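Local structure of ectonucleoside triphosphate diphosphohydrolase 4 (6WG5) at residues A[182-187]-A[217-222]; A[190-195]-A[267-272]. The protein belongs to the GDA1/CD39 family of nucleoside phosphatases, which falls in the actin-like ATPase clan. One frame throughout, in Å; residues are numbered along the deposited sequence. Where two conformers were deposited one is given.

Interaction 1: A[182-187]-A[217-222]; sequences GINFVL and KRTAGI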
ATOM      1  N   GLY A 182      -9.358   0.024  -1.071  1.00 22.88           N
ATOM      2  CA  GLY A 182      -9.457   1.460  -1.274  1.00 26.16           C
ATOM      3  C   GLY A 182      -9.279   1.859  -2.726  1.00 25.77           C
ATOM      4  O   GLY A 182     -10.069   2.634  -3.271  1.00 27.44           O
ATOM      5  N   ILE A 183      -8.237   1.336  -3.374  1.00 21.94           N
ATOM      6  CA  ILE A 183      -7.947   1.754  -4.743  1.00 21.66           C
ATOM      7  C   ILE A 183      -9.024   1.248  -5.693  1.00 23.11           C
ATOM      8  O   ILE A 183      -9.503   1.990  -6.559  1.00 26.92           O
ATOM      9  CB  ILE A 183      -6.543   1.283  -5.169  1.00 22.91           C
ATOM     10  CG1 ILE A 183      -6.196   1.869  -6.539  1.00 29.77           C
ATOM     11  CG2 ILE A 183      -6.455  -0.244  -5.199  1.00 26.06           C
ATOM     12  CD1 ILE A 183      -4.810   1.515  -7.040  1.00 35.96           C
ATOM     13  N   ASN A 184      -9.430  -0.014  -5.550  1.00 25.76           N
ATOM     14  CA  ASN A 184     -10.428  -0.566  -6.458  1.00 23.82           C
ATOM     15  C   ASN A 184     -11.782   0.097  -6.263  1.00 19.45           C
ATOM     16  O   ASN A 184     -12.571   0.183  -7.210  1.00 20.63           O
ATOM     17  CB  ASN A 184     -10.541  -2.075  -6.263  1.00 23.85           C
ATOM     18  CG  ASN A 184      -9.412  -2.826  -6.930  1.00 25.69           C
ATOM     19  OD1 ASN A 184      -9.457  -3.090  -8.132  1.00 21.43           O
ATOM     20  ND2 ASN A 184      -8.386  -3.166  -6.156  1.00 25.25           N
ATOM     21  N   PHE A 185     -12.067   0.573  -5.054  1.00 25.83           N
ATOM     22  CA  PHE A 185     -13.329   1.263  -4.819  1.00 25.76           C
ATOM     23  C   PHE A 185     -13.391   2.567  -5.603  1.00 27.35           C
ATOM     24  O   PHE A 185     -14.346   2.807  -6.352  1.00 31.69           O
ATOM     25  CB  PHE A 185     -13.513   1.517  -3.326  1.00 21.15           C
ATOM     26  CG  PHE A 185     -14.810   2.179  -2.989  1.00 26.55           C
ATOM     27  CD1 PHE A 185     -16.004   1.495  -3.125  1.00 24.76           C
ATOM     28  CD2 PHE A 185     -14.838   3.487  -2.538  1.00 26.51           C
ATOM     29  CE1 PHE A 185     -17.203   2.100  -2.817  1.00 26.07           C
ATOM     30  CE2 PHE A 185     -16.033   4.097  -2.228  1.00 29.53           C
ATOM     31  CZ  PHE A 185     -17.220   3.403  -2.368  1.00 30.06           C
ATOM     32  N   VAL A 186     -12.378   3.424  -5.450  1.00 37.32           N
ATOM     33  CA  VAL A 186     -12.379   4.697  -6.167  1.00 35.03           C
ATOM     34  C   VAL A 186     -12.330   4.463  -7.669  1.00 32.89           C
ATOM     35  O   VAL A 186     -12.890   5.247  -8.445  1.00 36.53           O
ATOM     36  CB  VAL A 186     -11.212   5.592  -5.698  1.00 35.16           C
ATOM     37  CG1 VAL A 186     -11.357   5.925  -4.222  1.00 44.76           C
ATOM     38  CG2 VAL A 186      -9.869   4.927  -5.967  1.00 32.50           C
ATOM     39  N   LEU A 187     -11.669   3.390  -8.107  1.00 27.50           N
ATOM     40  CA  LEU A 187     -11.651   3.046  -9.523  1.00 26.78           C
ATOM     41  C   LEU A 187     -12.971   2.458 -10.002  1.00 31.53           C
ATOM     42  O   LEU A 187     -13.118   2.212 -11.204  1.00 33.78           O
ATOM     43  CB  LEU A 187     -10.518   2.059  -9.810  1.00 28.92           C
ATOM     44  CG  LEU A 187      -9.087   2.587  -9.661  1.00 29.55           C
ATOM     45  CD1 LEU A 187      -8.090   1.489  -9.988  1.00 33.25           C
ATOM     46  CD2 LEU A 187      -8.841   3.798 -10.546  1.00 29.92           C
ATOM     47  N   LYS A 217     -16.215  -7.282 -13.029  1.00 24.89           N
ATOM     48  CA  LYS A 217     -15.126  -6.370 -13.360  1.00 24.37           C
ATOM     49  C   LYS A 217     -13.798  -6.891 -12.832  1.00 27.63           C
ATOM     50  O   LYS A 217     -13.694  -7.316 -11.678  1.00 29.76           O
ATOM     51  CB  LYS A 217     -15.391  -4.985 -12.771  1.00 22.95           C
ATOM     52  CG  LYS A 217     -16.345  -4.114 -13.557  1.00 24.90           C
ATOM     53  CD  LYS A 217     -16.336  -2.703 -12.993  1.00 27.15           C
ATOM     54  CE  LYS A 217     -17.342  -1.803 -13.680  1.00 33.77           C
ATOM     55  NZ  LYS A 217     -17.319  -0.430 -13.099  1.00 38.38           N
ATOM     56  N   ARG A 218     -12.777  -6.839 -13.683  1.00 28.75           N
ATOM     57  CA  ARG A 218     -11.416  -7.105 -13.241  1.00 27.71           C
ATOM     58  C   ARG A 218     -10.973  -6.042 -12.245  1.00 24.12           C
ATOM     59  O   ARG A 218     -11.324  -4.866 -12.374  1.00 26.59           O
ATOM     60  CB  ARG A 218     -10.477  -7.121 -14.445  1.00 31.88           C
ATOM     61  CG  ARG A 218      -9.055  -7.531 -14.132  1.00 33.05           C
ATOM     62  CD  ARG A 218      -8.216  -7.535 -15.395  1.00 26.47           C
ATOM     63  NE  ARG A 218      -8.024  -6.189 -15.927  1.00 27.31           N
ATOM     64  CZ  ARG A 218      -7.502  -5.923 -17.121  1.00 27.80           C
ATOM     65  NH1 ARG A 218      -7.117  -6.909 -17.922  1.00 26.36           N
ATOM     66  NH2 ARG A 218      -7.368  -4.667 -17.517  1.00 29.82           N
ATOM     67  N   THR A 219     -10.202  -6.458 -11.245  1.00 21.54           N
ATOM     68  CA  THR A 219      -9.650  -5.540 -10.260  1.00 19.91           C
ATOM     69  C   THR A 219      -8.207  -5.190 -10.607  1.00 20.54           C
ATOM     70  O   THR A 219      -7.574  -5.808 -11.465  1.00 24.72           O
ATOM     71  CB  THR A 219      -9.721  -6.138  -8.851  1.00 22.21           C
ATOM     72  OG1 THR A 219      -9.041  -7.400  -8.824  1.00 26.31           O
ATOM     73  CG2 THR A 219     -11.167  -6.322  -8.414  1.00 22.41           C
ATOM     74  N   ALA A 220      -7.687  -4.180  -9.913  1.00 24.04           N
ATOM     75  CA  ALA A 220      -6.329  -3.692 -10.115  1.00 22.24           C
ATOM     76  C   ALA A 220      -5.483  -4.065  -8.906  1.00 24.38           C
ATOM     77  O   ALA A 220      -5.838  -3.735  -7.769  1.00 21.71           O
ATOM     78  CB  ALA A 220      -6.318  -2.178 -10.329  1.00 20.44           C
ATOM     79  N   GLY A 221      -4.367  -4.753  -9.152  1.00 31.17           N
ATOM     80  CA  GLY A 221      -3.419  -5.038  -8.099  1.00 25.58           C
ATOM     81  C   GLY A 221      -2.593  -3.819  -7.751  1.00 28.65           C
ATOM     82  O   GLY A 221      -2.575  -2.819  -8.468  1.00 27.87           O
ATOM     83  N   ILE A 222      -1.900  -3.905  -6.618  1.00 28.02           N
ATOM     84  CA  ILE A 222      -1.067  -2.810  -6.138  1.00 26.59           C
ATOM     85  C   ILE A 222       0.331  -3.342  -5.855  1.00 27.22           C
ATOM     86  O   ILE A 222       0.490  -4.383  -5.208  1.00 27.14           O
ATOM     87  CB  ILE A 222      -1.664  -2.130  -4.890  1.00 27.71           C
ATOM     88  CG1 ILE A 222      -2.043  -3.162  -3.833  1.00 40.30           C
ATOM     89  CG2 ILE A 222      -2.881  -1.304  -5.284  1.00 31.20           C
ATOM     90  CD1 ILE A 222      -2.598  -2.561  -2.544  1.00 48.96           C
TER
HETATM   91  O   HOH W   1     -14.455   0.876 -13.244  1.00 51.23           O
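Asn184, near the C-terminal end of helix 172-186, grips the backbone of Ala220 with both ends of its amide. Its CB points toward the 217-222 segment, and CG is set anti to the carbonyl carbon (chi1 -78°), which carries the amide toward Thr219 and Ala220. CG itself lies 3.7 Å from Ala220 N. Beyond it the two branches divide the work. Asn184 OD1 accepts Ala220 N at 2.7 Å, an almost straight bond (171°) that uses a lone pair in the carbonyl plane, and the same oxygen lies against CB of Thr219. Asn184 ND2 donates to Ala220 O at 3.1 Å along a more bent path, the acceptor lying somewhat out of the amide plane. Its second bond, to Trp180 O one turn back in the helix, helps fix the rotation of the amide. The helix thus lies against the residues leading into strand 221-225, a member of the mixed six-stranded sheet, in an alpha/beta fold of the actin-like ATPase clan. Two residues beyond Ala220, Ile222 CG2 receives Ile183 CG2 at 3.7 Å, the two side chains running antiparallel alongside one another, with Phe384 of strand 381-385 touching both. One turn on from Ile183, Leu187 CD1 meets Ala220 CB at 4.1 Å, and a water joins Leu187 O to Lys217 NZ.

Interaction 2: A[190-195]-A[267-272]; sequences FEHIED and TEHVYR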
ATOM      1  N   PHE A 190     -15.882  -2.214  -7.858  1.00 28.51           N
ATOM      2  CA  PHE A 190     -16.953  -2.883  -7.134  1.00 28.84           C
ATOM      3  C   PHE A 190     -18.333  -2.452  -7.613  1.00 30.23           C
ATOM      4  O   PHE A 190     -19.336  -2.991  -7.137  1.00 29.76           O
ATOM      5  CB  PHE A 190     -16.807  -2.625  -5.632  1.00 25.56           C
ATOM      6  CG  PHE A 190     -15.478  -3.049  -5.077  1.00 27.01           C
ATOM      7  CD1 PHE A 190     -14.934  -4.280  -5.407  1.00 27.22           C
ATOM      8  CD2 PHE A 190     -14.762  -2.210  -4.241  1.00 21.37           C
ATOM      9  CE1 PHE A 190     -13.711  -4.671  -4.900  1.00 22.66           C
ATOM     10  CE2 PHE A 190     -13.537  -2.597  -3.733  1.00 23.69           C
ATOM     11  CZ  PHE A 190     -13.013  -3.829  -4.062  1.00 22.02           C
ATOM     12  N   GLU A 191     -18.405  -1.492  -8.531  1.00 39.01           N
ATOM     13  CA  GLU A 191     -19.642  -1.197  -9.243  1.00 40.08           C
ATOM     14  C   GLU A 191     -19.846  -2.254 -10.320  1.00 45.00           C
ATOM     15  O   GLU A 191     -19.022  -2.385 -11.231  1.00 47.89           O
ATOM     16  CB  GLU A 191     -19.587   0.200  -9.856  1.00 44.78           C
ATOM     17  CG  GLU A 191     -19.961   1.311  -8.894  1.00 51.43           C
ATOM     18  CD  GLU A 191     -19.377   2.649  -9.294  1.00 57.62           C
ATOM     19  OE1 GLU A 191     -19.183   2.878 -10.508  1.00 59.86           O
ATOM     20  OE2 GLU A 191     -19.103   3.472  -8.394  1.00 60.77           O
ATOM     21  N   HIS A 192     -20.929  -3.011 -10.215  1.00 63.61           N
ATOM     22  CA  HIS A 192     -21.146  -4.175 -11.060  1.00 71.22           C
ATOM     23  C   HIS A 192     -22.212  -3.884 -12.106  1.00 71.51           C
ATOM     24  O   HIS A 192     -23.132  -3.094 -11.877  1.00 72.35           O
ATOM     25  CB  HIS A 192     -21.532  -5.390 -10.211  1.00 76.33           C
ATOM     26  CG  HIS A 192     -20.377  -5.986  -9.466  1.00 76.62           C
ATOM     27  ND1 HIS A 192     -19.070  -5.626  -9.715  1.00 72.93           N
ATOM     28  CD2 HIS A 192     -20.331  -6.911  -8.478  1.00 76.71           C
ATOM     29  CE1 HIS A 192     -18.268  -6.304  -8.915  1.00 69.46           C
ATOM     30  NE2 HIS A 192     -19.006  -7.090  -8.154  1.00 72.89           N
ATOM     31  N   ILE A 193     -22.068  -4.538 -13.260  1.00133.70           N
ATOM     32  CA  ILE A 193     -22.847  -4.237 -14.458  1.00142.54           C
ATOM     33  C   ILE A 193     -22.359  -2.898 -14.992  1.00146.31           C
ATOM     34  O   ILE A 193     -21.727  -2.123 -14.266  1.00143.84           O
ATOM     35  CB  ILE A 193     -24.365  -4.228 -14.180  1.00108.45           C
ATOM     36  CG1 ILE A 193     -24.782  -5.555 -13.540  1.00108.36           C
ATOM     37  CG2 ILE A 193     -25.152  -4.001 -15.472  1.00110.57           C
ATOM     38  CD1 ILE A 193     -26.239  -5.619 -13.128  1.00109.31           C
ATOM     39  N   GLU A 194     -22.624  -2.629 -16.268  1.00145.07           N
ATOM     40  CA  GLU A 194     -22.096  -1.461 -16.962  1.00148.37           C
ATOM     41  C   GLU A 194     -20.592  -1.560 -17.154  1.00155.35           C
ATOM     42  O   GLU A 194     -19.933  -0.560 -17.451  1.00158.21           O
ATOM     43  CB  GLU A 194     -22.448  -0.160 -16.229  1.00110.08           C
ATOM     44  CG  GLU A 194     -23.935  -0.001 -15.917  1.00110.88           C
ATOM     45  CD  GLU A 194     -24.664   0.896 -16.903  1.00112.89           C
ATOM     46  OE1 GLU A 194     -24.009   1.724 -17.570  1.00113.41           O
ATOM     47  OE2 GLU A 194     -25.903   0.770 -17.009  1.00114.14           O
ATOM     48  N   ASP A 195     -20.034  -2.755 -16.978  1.00 98.57           N
ATOM     49  CA  ASP A 195     -18.639  -3.028 -17.326  1.00100.97           C
ATOM     50  C   ASP A 195     -18.428  -3.111 -18.832  1.00102.97           C
ATOM     51  O   ASP A 195     -17.676  -3.957 -19.323  1.00118.48           O
ATOM     52  CB  ASP A 195     -18.188  -4.315 -16.637  1.00 96.86           C
ATOM     53  CG  ASP A 195     -19.105  -5.494 -16.930  1.00101.11           C
ATOM     54  OD1 ASP A 195     -19.405  -5.742 -18.115  1.00 93.73           O
ATOM     55  OD2 ASP A 195     -19.527  -6.169 -15.966  1.00105.55           O
ATOM     56  N   THR A 267     -22.513 -13.867  -3.579  1.00 42.32           N
ATOM     57  CA  THR A 267     -21.105 -14.053  -3.899  1.00 41.33           C
ATOM     58  C   THR A 267     -20.544 -13.002  -4.846  1.00 34.28           C
ATOM     59  O   THR A 267     -19.346 -13.042  -5.141  1.00 33.49           O
ATOM     60  CB  THR A 267     -20.881 -15.441  -4.513  1.00 42.69           C
ATOM     61  OG1 THR A 267     -21.665 -15.571  -5.708  1.00 44.25           O
ATOM     62  CG2 THR A 267     -21.265 -16.532  -3.523  1.00 43.15           C
ATOM     63  N   GLU A 268     -21.365 -12.065  -5.325  1.00 36.25           N
ATOM     64  CA  GLU A 268     -20.884 -11.088  -6.297  1.00 33.15           C
ATOM     65  C   GLU A 268     -19.686 -10.308  -5.768  1.00 30.49           C
ATOM     66  O   GLU A 268     -18.786  -9.962  -6.540  1.00 32.33           O
ATOM     67  CB  GLU A 268     -22.010 -10.125  -6.683  1.00 40.55           C
ATOM     68  CG  GLU A 268     -23.219 -10.799  -7.320  1.00 56.33           C
ATOM     69  CD  GLU A 268     -24.224 -11.299  -6.296  1.00 65.37           C
ATOM     70  OE1 GLU A 268     -24.779 -10.465  -5.549  1.00 71.54           O
ATOM     71  OE2 GLU A 268     -24.454 -12.525  -6.232  1.00 60.74           O
ATOM     72  N   HIS A 269     -19.651 -10.029  -4.463  1.00 28.64           N
ATOM     73  CA  HIS A 269     -18.586  -9.240  -3.857  1.00 26.92           C
ATOM     74  C   HIS A 269     -17.657 -10.076  -2.977  1.00 30.89           C
ATOM     75  O   HIS A 269     -17.013  -9.530  -2.075  1.00 25.51           O
ATOM     76  CB  HIS A 269     -19.182  -8.094  -3.039  1.00 29.33           C
ATOM     77  CG  HIS A 269     -19.827  -7.030  -3.868  1.00 38.82           C
ATOM     78  ND1 HIS A 269     -19.149  -6.332  -4.845  1.00 39.28           N
ATOM     79  CD2 HIS A 269     -21.088  -6.534  -3.858  1.00 43.72           C
ATOM     80  CE1 HIS A 269     -19.965  -5.458  -5.404  1.00 39.79           C
ATOM     81  NE2 HIS A 269     -21.147  -5.559  -4.824  1.00 41.76           N
ATOM     82  N   VAL A 270     -17.577 -11.383  -3.212  1.00 28.17           N
ATOM     83  CA  VAL A 270     -16.615 -12.237  -2.524  1.00 28.23           C
ATOM     84  C   VAL A 270     -15.311 -12.224  -3.312  1.00 27.86           C
ATOM     85  O   VAL A 270     -15.299 -12.514  -4.515  1.00 27.30           O
ATOM     86  CB  VAL A 270     -17.156 -13.670  -2.371  1.00 29.33           C
ATOM     87  CG1 VAL A 270     -16.088 -14.593  -1.796  1.00 29.43           C
ATOM     88  CG2 VAL A 270     -18.385 -13.674  -1.480  1.00 30.25           C
ATOM     89  N   TYR A 271     -14.212 -11.893  -2.635  1.00 32.55           N
ATOM     90  CA  TYR A 271     -12.913 -11.758  -3.276  1.00 29.56           C
ATOM     91  C   TYR A 271     -11.858 -12.554  -2.523  1.00 27.83           C
ATOM     92  O   TYR A 271     -11.899 -12.651  -1.292  1.00 28.04           O
ATOM     93  CB  TYR A 271     -12.471 -10.287  -3.340  1.00 30.95           C
ATOM     94  CG  TYR A 271     -13.306  -9.441  -4.267  1.00 27.87           C
ATOM     95  CD1 TYR A 271     -12.988  -9.334  -5.611  1.00 23.89           C
ATOM     96  CD2 TYR A 271     -14.414  -8.750  -3.798  1.00 26.23           C
ATOM     97  CE1 TYR A 271     -13.750  -8.568  -6.465  1.00 26.95           C
ATOM     98  CE2 TYR A 271     -15.183  -7.978  -4.643  1.00 27.02           C
ATOM     99  CZ  TYR A 271     -14.847  -7.891  -5.977  1.00 26.32           C
ATOM    100  OH  TYR A 271     -15.607  -7.126  -6.829  1.00 28.89           O
ATOM    101  N   ARG A 272     -10.929 -13.134  -3.277  1.00 26.53           N
ATOM    102  CA  ARG A 272      -9.723 -13.746  -2.733  0.51 26.67           C
ATOM    103  C   ARG A 272      -8.544 -12.860  -3.114  1.00 30.55           C
ATOM    104  O   ARG A 272      -8.240 -12.713  -4.303  1.00 23.77           O
ATOM    105  CB  ARG A 272      -9.536 -15.163  -3.275  0.51 27.78           C
ATOM    106  CG  ARG A 272      -8.396 -15.934  -2.628  0.51 30.01           C
ATOM    107  CD  ARG A 272      -8.140 -17.271  -3.316  0.51 33.78           C
ATOM    108  NE  ARG A 272      -9.367 -17.869  -3.847  0.51 36.20           N
ATOM    109  CZ  ARG A 272      -9.571 -18.202  -5.121  0.51 33.14           C
ATOM    110  NH1 ARG A 272     -10.730 -18.740  -5.481  0.51 29.74           N
ATOM    111  NH2 ARG A 272      -8.628 -18.022  -6.037  0.51 26.65           N
TER
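Two aromatic pairs, Phe190 with Tyr271 and His192 with His269, carry the contact between the loop 190-195 and the start of strand 270-279. Phe190 turns its edge toward the face of Tyr271 in an offset edge-to-face pair, with ring planes at 65° and centroids 5.2 Å apart. The touching edge is CD1 and CE1: Phe190 CE1 lies 3.6 Å from Tyr271 CZ, whereas CD1 meets the hydroxyl oxygen, which sits in the plane of the phenyl ring. The two histidines run nearly parallel (20° between planes) but are so offset that little of one ring lies over the other; His269 CE1 comes over one face of the His192 ring, 3.3 Å from His192 NE2. Phe190 O makes a close contact with a ring carbon, 3.1 Å from His269 CE1 and in the ring plane.

Among the polar contacts, His192 NE2 donates a weak, bent hydrogen bond to Glu268 O at 3.3 Å. With CG anti to the carbonyl carbon (chi1 -75°), the imidazole is directed across to the other segment, where Tyr271 OH borders its edge at CE1. His269 NE2 is hydrogen-bonded to His68 O.

Arg216, of strand 214-217, hydrogen-bonds to Glu268 O and Val270 O and forms a cation-pi contact with Tyr271. Residues 267-270 form a type I beta turn, closed by Val270 N to Thr267 O, that leads directly into strand 270-279. The aromatic cluster packs a helix-to-strand connection against the beginning of a strand of the mixed six-stranded sheet.

Overall arrangement
Interactions 1 and 2 lie about 11 Å apart, centre to centre, and their segments alternate along the chain: 182-187, 190-195, 217-222 and then 267-272. The first two follow closely, as helix 172-186 gives way to the loop before strand 200-203. The other two enter one mixed six-stranded sheet through strands 221-225 and 270-279, which are separated there by strand 229-235. The contacts also touch directly: the Phe190 ring packs on Asn184 and Phe185, and Lys217 lies against Glu191 and Asp195. Together they join the end of one helix and its following loop to two strands of the same sheet, interaction 1 centred about 12 Å from the centre of the chain and interaction 2 about 22 Å.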